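Local coordinates for 7,8-dihydro-6-hydroxymethylpterin pyrophosphokinase-dihydropteroate synthase (Plasmodium falciparum, PDB 6JWS), which probably catalyses two consecutive steps of folate biosynthesis, pyrophosphorylation of 6-hydroxymethyl-7,8-dihydropterin by ATP and condensation of the product with 4-aminobenzoate to give 7,8-dihydropteroate, at residues 525-530 with 573-578; 601-606 with 682-687. The protein carries 1 engineered substitution. All coordinates share one frame; numbering follows the deposited sequence.

Contact 1 (525-530 with 573-578); sequences SVVLMH and LFDIGL. With PT1 (pteroic acid), chain I; ACT (acetate ion), chain M.
M529 and D575 both swing CG away from their own backbone N (chi1 -163° and -176°), and being paired on neighbouring parallel strands they run side by side in the same direction, CG of M529 lying 3.5 Å from CG of D575. The carboxylate of D575 is thereby delivered to the pterin of pteroic acid: its OD2 accepts a hydrogen bond from the amino nitrogen N11 at 2.8 Å and has ring nitrogen N4 close by as well. An acidic residue suits a partner offering N-H groups, while the polarisable SD of M529 lies over one face of the pterin, 3.5 Å from N4. OD1 of D575 accepts from the backbone N of G577 at 2.9 Å, from above the carboxylate plane, an Asx turn that should limit rotation of the group. The positive phi of G577 (70°) suits glycine, whose lack of a side chain also leaves room for the carbonyl O of H530.

Backbone bonds hold the strands together: L573 N to V526 O, L528 N to L573 O, a weak one from D575 N to L528 O, and H530 N to D575 O. L573 and V527 put apolar branches into the barrel interior, CD1 of L573 lying 4.3 Å from CG2 of V527. H530 turns its ring away from the neighbouring strand, NE2 donating in the ring plane to an acetate oxygen, probably from the crystallisation liquor. An inward-facing acid at the C-terminal end of a parallel strand, with L528 and F574 turned to the helical layer, is the TIM-barrel way of building a site; here it is the pterin pocket of the dihydropteroate synthase part.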
loop_
_atom_site.group_PDB
_atom_site.type_symbol
_atom_site.label_atom_id
_atom_site.label_comp_id
_atom_site.label_asym_id
_atom_site.label_seq_id
_atom_site.Cartn_x
_atom_site.Cartn_y
_atom_site.Cartn_z
ATOM N N SER B 525 -20.694 1.330 -23.028
ATOM C CA SER B 525 -20.127 1.988 -21.867
ATOM C C SER B 525 -19.364 3.228 -22.297
ATOM O O SER B 525 -19.008 3.381 -23.464
ATOM C CB SER B 525 -19.254 1.036 -21.136
ATOM O OG SER B 525 -20.071 0.046 -20.553
ATOM N N VAL B 526 -19.062 4.085 -21.321
ATOM C CA VAL B 526 -18.530 5.393 -21.641
ATOM C C VAL B 526 -17.633 5.860 -20.503
ATOM O O VAL B 526 -17.999 5.714 -19.331
ATOM C CB VAL B 526 -19.657 6.403 -21.932
ATOM C CG1 VAL B 526 -20.740 6.433 -20.848
ATOM C CG2 VAL B 526 -19.096 7.794 -22.228
ATOM N N VAL B 527 -16.477 6.431 -20.881
ATOM C CA VAL B 527 -15.605 7.105 -19.946
ATOM C C VAL B 527 -15.877 8.612 -20.050
ATOM O O VAL B 527 -15.847 9.178 -21.139
ATOM C CB VAL B 527 -14.129 6.744 -20.224
ATOM C CG1 VAL B 527 -13.177 7.334 -19.179
ATOM C CG2 VAL B 527 -13.919 5.226 -20.343
ATOM N N LEU B 528 -16.155 9.260 -18.907
ATOM C CA LEU B 528 -16.271 10.705 -18.859
ATOM C C LEU B 528 -15.039 11.279 -18.169
ATOM O O LEU B 528 -14.720 10.918 -17.025
ATOM C CB LEU B 528 -17.533 11.102 -18.088
ATOM C CG LEU B 528 -18.846 10.487 -18.575
ATOM C CD1 LEU B 528 -19.959 10.785 -17.565
ATOM C CD2 LEU B 528 -19.207 10.993 -19.980
ATOM N N MET B 529 -14.377 12.209 -18.854
ATOM C CA MET B 529 -13.170 12.790 -18.294
ATOM C C MET B 529 -13.364 14.293 -18.070
ATOM O O MET B 529 -14.043 14.946 -18.858
ATOM C CB MET B 529 -11.979 12.551 -19.230
ATOM C CG MET B 529 -10.636 12.744 -18.563
ATOM S SD MET B 529 -9.303 12.926 -19.781
ATOM C CE MET B 529 -9.479 14.676 -20.147
ATOM N N HIS B 530 -12.736 14.831 -17.019
ATOM C CA HIS B 530 -12.651 16.266 -16.779
ATOM C C HIS B 530 -11.430 16.883 -17.465
ATOM O O HIS B 530 -10.299 16.436 -17.277
ATOM C CB HIS B 530 -12.531 16.573 -15.282
ATOM C CG HIS B 530 -12.382 18.039 -15.031
ATOM N ND1 HIS B 530 -11.146 18.655 -14.959
ATOM C CD2 HIS B 530 -13.307 19.018 -14.857
ATOM C CE1 HIS B 530 -11.300 19.948 -14.755
ATOM N NE2 HIS B 530 -12.620 20.202 -14.709
ATOM N N LEU B 573 -17.997 5.449 -16.442
ATOM C CA LEU B 573 -16.762 5.475 -15.677
ATOM C C LEU B 573 -16.264 6.910 -15.588
ATOM O O LEU B 573 -16.561 7.716 -16.476
ATOM C CB LEU B 573 -15.769 4.559 -16.384
ATOM C CG LEU B 573 -16.275 3.121 -16.536
ATOM C CD1 LEU B 573 -16.539 2.799 -17.991
ATOM C CD2 LEU B 573 -15.262 2.149 -15.972
ATOM N N PHE B 574 -15.566 7.220 -14.484
ATOM C CA PHE B 574 -15.076 8.557 -14.194
ATOM C C PHE B 574 -13.579 8.612 -14.440
ATOM O O PHE B 574 -12.864 7.653 -14.136
ATOM C CB PHE B 574 -15.242 8.905 -12.711
ATOM C CG PHE B 574 -16.656 9.134 -12.241
ATOM C CD1 PHE B 574 -17.640 8.182 -12.443
ATOM C CD2 PHE B 574 -16.987 10.249 -11.499
ATOM C CE1 PHE B 574 -18.934 8.407 -11.984
ATOM C CE2 PHE B 574 -18.281 10.490 -11.067
ATOM C CZ PHE B 574 -19.259 9.573 -11.320
ATOM N N ASP B 575 -13.127 9.777 -14.930
ATOM C CA ASP B 575 -11.711 10.027 -15.146
ATOM C C ASP B 575 -11.425 11.481 -14.767
ATOM O O ASP B 575 -12.041 12.397 -15.304
ATOM C CB ASP B 575 -11.295 9.633 -16.573
ATOM C CG ASP B 575 -9.804 9.779 -16.843
ATOM O OD1 ASP B 575 -9.104 10.389 -16.008
ATOM O OD2 ASP B 575 -9.325 9.238 -17.868
ATOM N N ILE B 576 -10.464 11.689 -13.863
ATOM C CA ILE B 576 -10.163 12.995 -13.283
ATOM C C ILE B 576 -9.343 13.844 -14.258
ATOM O O ILE B 576 -9.157 15.036 -14.025
ATOM C CB ILE B 576 -9.369 12.787 -11.988
ATOM C CG1 ILE B 576 -8.302 11.725 -12.267
ATOM C CG2 ILE B 576 -10.316 12.337 -10.881
ATOM C CD1 ILE B 576 -7.110 11.840 -11.416
ATOM N N GLY B 577 -8.792 13.203 -15.297
ATOM C CA GLY B 577 -8.052 13.867 -16.361
ATOM C C GLY B 577 -6.696 14.417 -15.913
ATOM O O GLY B 577 -6.451 15.624 -16.003
ATOM N N LEU B 578 -5.796 13.530 -15.471
ATOM C CA LEU B 578 -4.489 13.985 -15.019
ATOM C C LEU B 578 -3.789 14.745 -16.146
ATOM O O LEU B 578 -3.828 14.321 -17.311
ATOM C CB LEU B 578 -3.649 12.790 -14.572
ATOM C CG LEU B 578 -4.206 12.014 -13.378
ATOM C CD1 LEU B 578 -3.472 10.691 -13.226
ATOM C CD2 LEU B 578 -4.113 12.833 -12.089
HETATM C C2 PT1 I . -6.549 10.384 -20.126
HETATM C C3 PT1 I . -6.086 10.599 -21.497
HETATM C C5 PT1 I . -6.995 10.174 -22.566
HETATM N N6 PT1 I . -4.886 11.152 -21.799
HETATM C C7 PT1 I . -8.589 9.474 -20.919
HETATM N N9 PT1 I . -8.197 9.625 -22.226
HETATM C C10 PT1 I . -4.545 11.341 -23.101
HETATM N N11 PT1 I . -9.821 8.931 -20.607
HETATM C C12 PT1 I . -5.417 10.968 -24.116
HETATM C C21 PT1 I . 0.847 15.717 -19.912
HETATM O O22 PT1 I . 2.036 15.310 -20.030
HETATM O O1 PT1 I . -5.773 10.753 -19.099
HETATM N N4 PT1 I . -7.761 9.831 -19.901
HETATM N N8 PT1 I . -6.600 10.383 -23.834
HETATM C C13 PT1 I . -3.229 12.000 -23.413
HETATM N N14 PT1 I . -3.320 13.437 -23.036
HETATM C C15 PT1 I . -2.338 13.998 -22.293
HETATM C C16 PT1 I . -2.639 15.043 -21.393
HETATM C C17 PT1 I . -0.997 13.517 -22.451
HETATM C C18 PT1 I . -1.593 15.603 -20.620
HETATM C C19 PT1 I . 0.042 14.101 -21.684
HETATM C C20 PT1 I . -0.262 15.128 -20.755
HETATM O O23 PT1 I . 0.581 16.608 -19.089
HETATM C C ACT M . -14.328 22.969 -13.246
HETATM O O ACT M . -13.559 22.797 -14.238
HETATM O OXT ACT M . -14.318 23.974 -12.513
HETATM C CH3 ACT M . -15.298 21.849 -12.862
#

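Contact 2 (601-606 with 682-687); sequences PLFIGY and VDLIRV. With PT1 (pteroic acid), chain I.
L602, F603 and R686 have the most surface buried here, and each meets the opposite strand in its own way. L602 works through both backbone and side chain: its N gives a hydrogen bond to OD2 of D683 at 2.8 Å, on the anti side of the carboxylate, and its O receives L684 N at 2.9 Å. Its CD2 crosses V682, 4.0 Å from CG2, burying apolar branches of both.

F603 turns into the barrel. Its CD2 rests 3.9 Å from CB of L684, and farther round the ring CE1 meets CD of R686 at the ring edge, also at 3.9 Å, the guanidinium being tilted 39° from the ring. The same CE1 approaches the pterin amino group N11. R686 reaches the ligand because its chain is extended from CG to NE, with CG directed away from the backbone N (chi1 -174°). N8 of the pterin then lies 3.3 Å above the guanidinium plane of R686 and over its centre, while NE forms a salt bridge with D430. G605 has no CB to collide with O1 of the pterin, and its carbonyl O, like the ligand, is hydrogen-bonded to NZ of K609.

Between these, I604 N to L684 O and R686 N to I604 O continue the parallel pairing. The chemistry implies a division of labour: OD2 of D683 is shared between L602 N and a salt bridge to K386, which would balance its charge where the pairing starts, whereas R686, whose rotation the salt bridge to D430 would restrict, lays its guanidinium nearly parallel to the pterin.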
loop_
_atom_site.group_PDB
_atom_site.type_symbol
_atom_site.label_atom_id
_atom_site.label_comp_id
_atom_site.label_asym_id
_atom_site.label_seq_id
_atom_site.Cartn_x
_atom_site.Cartn_y
_atom_site.Cartn_z
ATOM N N PRO B 601 -16.815 3.637 -10.618
ATOM C CA PRO B 601 -15.845 2.998 -11.504
ATOM C C PRO B 601 -14.879 4.099 -11.931
ATOM O O PRO B 601 -15.307 5.164 -12.374
ATOM C CB PRO B 601 -16.687 2.497 -12.689
ATOM C CG PRO B 601 -18.144 2.590 -12.221
ATOM C CD PRO B 601 -18.159 3.733 -11.220
ATOM N N LEU B 602 -13.588 3.862 -11.705
ATOM C CA LEU B 602 -12.580 4.885 -11.891
ATOM C C LEU B 602 -11.567 4.412 -12.940
ATOM O O LEU B 602 -11.001 3.319 -12.835
ATOM C CB LEU B 602 -11.909 5.160 -10.542
ATOM C CG LEU B 602 -10.776 6.194 -10.568
ATOM C CD1 LEU B 602 -11.289 7.606 -10.887
ATOM C CD2 LEU B 602 -10.021 6.199 -9.239
ATOM N N PHE B 603 -11.329 5.290 -13.920
ATOM C CA PHE B 603 -10.448 5.115 -15.059
ATOM C C PHE B 603 -9.450 6.279 -15.011
ATOM O O PHE B 603 -9.872 7.426 -14.974
ATOM C CB PHE B 603 -11.340 5.170 -16.312
ATOM C CG PHE B 603 -10.647 5.038 -17.649
ATOM C CD1 PHE B 603 -9.727 5.990 -18.073
ATOM C CD2 PHE B 603 -10.947 3.979 -18.507
ATOM C CE1 PHE B 603 -9.085 5.867 -19.303
ATOM C CE2 PHE B 603 -10.296 3.853 -19.725
ATOM C CZ PHE B 603 -9.372 4.799 -20.126
ATOM N N ILE B 604 -8.130 6.022 -14.964
ATOM C CA ILE B 604 -7.174 7.129 -14.955
ATOM C C ILE B 604 -6.081 6.902 -15.991
ATOM O O ILE B 604 -5.778 5.757 -16.317
ATOM C CB ILE B 604 -6.534 7.366 -13.567
ATOM C CG1 ILE B 604 -5.554 6.251 -13.184
ATOM C CG2 ILE B 604 -7.585 7.597 -12.473
ATOM C CD1 ILE B 604 -4.810 6.500 -11.874
ATOM N N GLY B 605 -5.468 8.012 -16.446
ATOM C CA GLY B 605 -4.337 7.983 -17.349
ATOM C C GLY B 605 -3.196 8.891 -16.878
ATOM O O GLY B 605 -3.265 10.118 -17.001
ATOM N N TYR B 606 -2.134 8.281 -16.342
ATOM C CA TYR B 606 -0.965 9.007 -15.872
ATOM C C TYR B 606 0.217 8.767 -16.809
ATOM O O TYR B 606 1.247 9.424 -16.693
ATOM C CB TYR B 606 -0.564 8.477 -14.492
ATOM C CG TYR B 606 -0.334 6.984 -14.452
ATOM C CD1 TYR B 606 0.847 6.407 -14.924
ATOM C CD2 TYR B 606 -1.294 6.150 -13.908
ATOM C CE1 TYR B 606 1.037 5.030 -14.885
ATOM C CE2 TYR B 606 -1.115 4.779 -13.855
ATOM C CZ TYR B 606 0.059 4.216 -14.324
ATOM O OH TYR B 606 0.180 2.851 -14.274
ATOM N N VAL B 682 -8.075 1.368 -8.073
ATOM C CA VAL B 682 -8.450 1.990 -9.328
ATOM C C VAL B 682 -8.882 0.887 -10.301
ATOM O O VAL B 682 -8.211 -0.126 -10.440
ATOM C CB VAL B 682 -7.269 2.803 -9.894
ATOM C CG1 VAL B 682 -7.626 3.427 -11.231
ATOM C CG2 VAL B 682 -6.805 3.851 -8.903
ATOM N N ASP B 683 -10.013 1.088 -10.970
ATOM C CA ASP B 683 -10.610 0.063 -11.814
ATOM C C ASP B 683 -9.891 -0.097 -13.156
ATOM O O ASP B 683 -9.778 -1.215 -13.653
ATOM C CB ASP B 683 -12.099 0.342 -11.973
ATOM C CG ASP B 683 -12.793 0.413 -10.619
ATOM O OD1 ASP B 683 -13.017 -0.671 -10.015
ATOM O OD2 ASP B 683 -13.089 1.538 -10.170
ATOM N N LEU B 684 -9.447 0.997 -13.781
ATOM C CA LEU B 684 -8.739 0.884 -15.055
ATOM C C LEU B 684 -7.617 1.909 -15.088
ATOM O O LEU B 684 -7.807 3.042 -14.628
ATOM C CB LEU B 684 -9.666 1.104 -16.257
ATOM C CG LEU B 684 -10.829 0.112 -16.403
ATOM C CD1 LEU B 684 -12.086 0.675 -15.741
ATOM C CD2 LEU B 684 -11.133 -0.200 -17.863
ATOM N N ILE B 685 -6.472 1.491 -15.648
ATOM C CA ILE B 685 -5.361 2.398 -15.860
ATOM C C ILE B 685 -4.963 2.325 -17.337
ATOM O O ILE B 685 -4.907 1.238 -17.947
ATOM C CB ILE B 685 -4.195 2.109 -14.879
ATOM C CG1 ILE B 685 -3.686 0.665 -15.003
ATOM C CG2 ILE B 685 -4.607 2.410 -13.434
ATOM C CD1 ILE B 685 -2.407 0.362 -14.216
ATOM N N ARG B 686 -4.708 3.507 -17.907
ATOM C CA ARG B 686 -4.503 3.679 -19.333
ATOM C C ARG B 686 -3.009 3.875 -19.534
ATOM O O ARG B 686 -2.468 4.880 -19.072
ATOM C CB ARG B 686 -5.272 4.928 -19.804
ATOM C CG ARG B 686 -5.268 5.156 -21.308
ATOM C CD ARG B 686 -5.964 6.480 -21.608
ATOM N NE ARG B 686 -5.867 6.787 -23.021
ATOM C CZ ARG B 686 -4.895 7.499 -23.582
ATOM N NH1 ARG B 686 -3.938 8.034 -22.843
ATOM N NH2 ARG B 686 -4.920 7.722 -24.884
ATOM N N VAL B 687 -2.347 2.907 -20.174
ATOM C CA VAL B 687 -0.892 2.903 -20.136
ATOM C C VAL B 687 -0.308 2.626 -21.523
ATOM O O VAL B 687 -0.927 1.935 -22.351
ATOM C CB VAL B 687 -0.352 1.922 -19.067
ATOM C CG1 VAL B 687 -0.830 2.272 -17.654
ATOM C CG2 VAL B 687 -0.658 0.459 -19.406
HETATM C C2 PT1 I . -6.549 10.384 -20.126
HETATM C C3 PT1 I . -6.086 10.599 -21.497
HETATM C C5 PT1 I . -6.995 10.174 -22.566
HETATM N N6 PT1 I . -4.886 11.152 -21.799
HETATM C C7 PT1 I . -8.589 9.474 -20.919
HETATM N N9 PT1 I . -8.197 9.625 -22.226
HETATM C C10 PT1 I . -4.545 11.341 -23.101
HETATM N N11 PT1 I . -9.821 8.931 -20.607
HETATM C C12 PT1 I . -5.417 10.968 -24.116
HETATM C C21 PT1 I . 0.847 15.717 -19.912
HETATM O O22 PT1 I . 2.036 15.310 -20.030
HETATM O O1 PT1 I . -5.773 10.753 -19.099
HETATM N N4 PT1 I . -7.761 9.831 -19.901
HETATM N N8 PT1 I . -6.600 10.383 -23.834
HETATM C C13 PT1 I . -3.229 12.000 -23.413
HETATM N N14 PT1 I . -3.320 13.437 -23.036
HETATM C C15 PT1 I . -2.338 13.998 -22.293
HETATM C C16 PT1 I . -2.639 15.043 -21.393
HETATM C C17 PT1 I . -0.997 13.517 -22.451
HETATM C C18 PT1 I . -1.593 15.603 -20.620
HETATM C C19 PT1 I . 0.042 14.101 -21.684
HETATM C C20 PT1 I . -0.262 15.128 -20.755
HETATM O O23 PT1 I . 0.581 16.608 -19.089
#

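Contacts 1 and 2 are both buried, and they belong to one parallel sheet whose two outermost strands, 572-575 and 603-604, meet where the barrel closes: F574 N and O lie at hydrogen-bonding distance from P601 O and F603 N respectively. The barrel interior is shared, L573 packing on L684 and D575 on F603, and pteroic acid touches both. Their chemistry at the ligand differs. Contact 1 supplies a thioether to one face of the pterin and contact 2 a guanidinium to the other; at the amino-bearing end, contact 1 offers an acid and contact 2 an aromatic ring. Away from the pocket, contact 2 packs on helix 657-680.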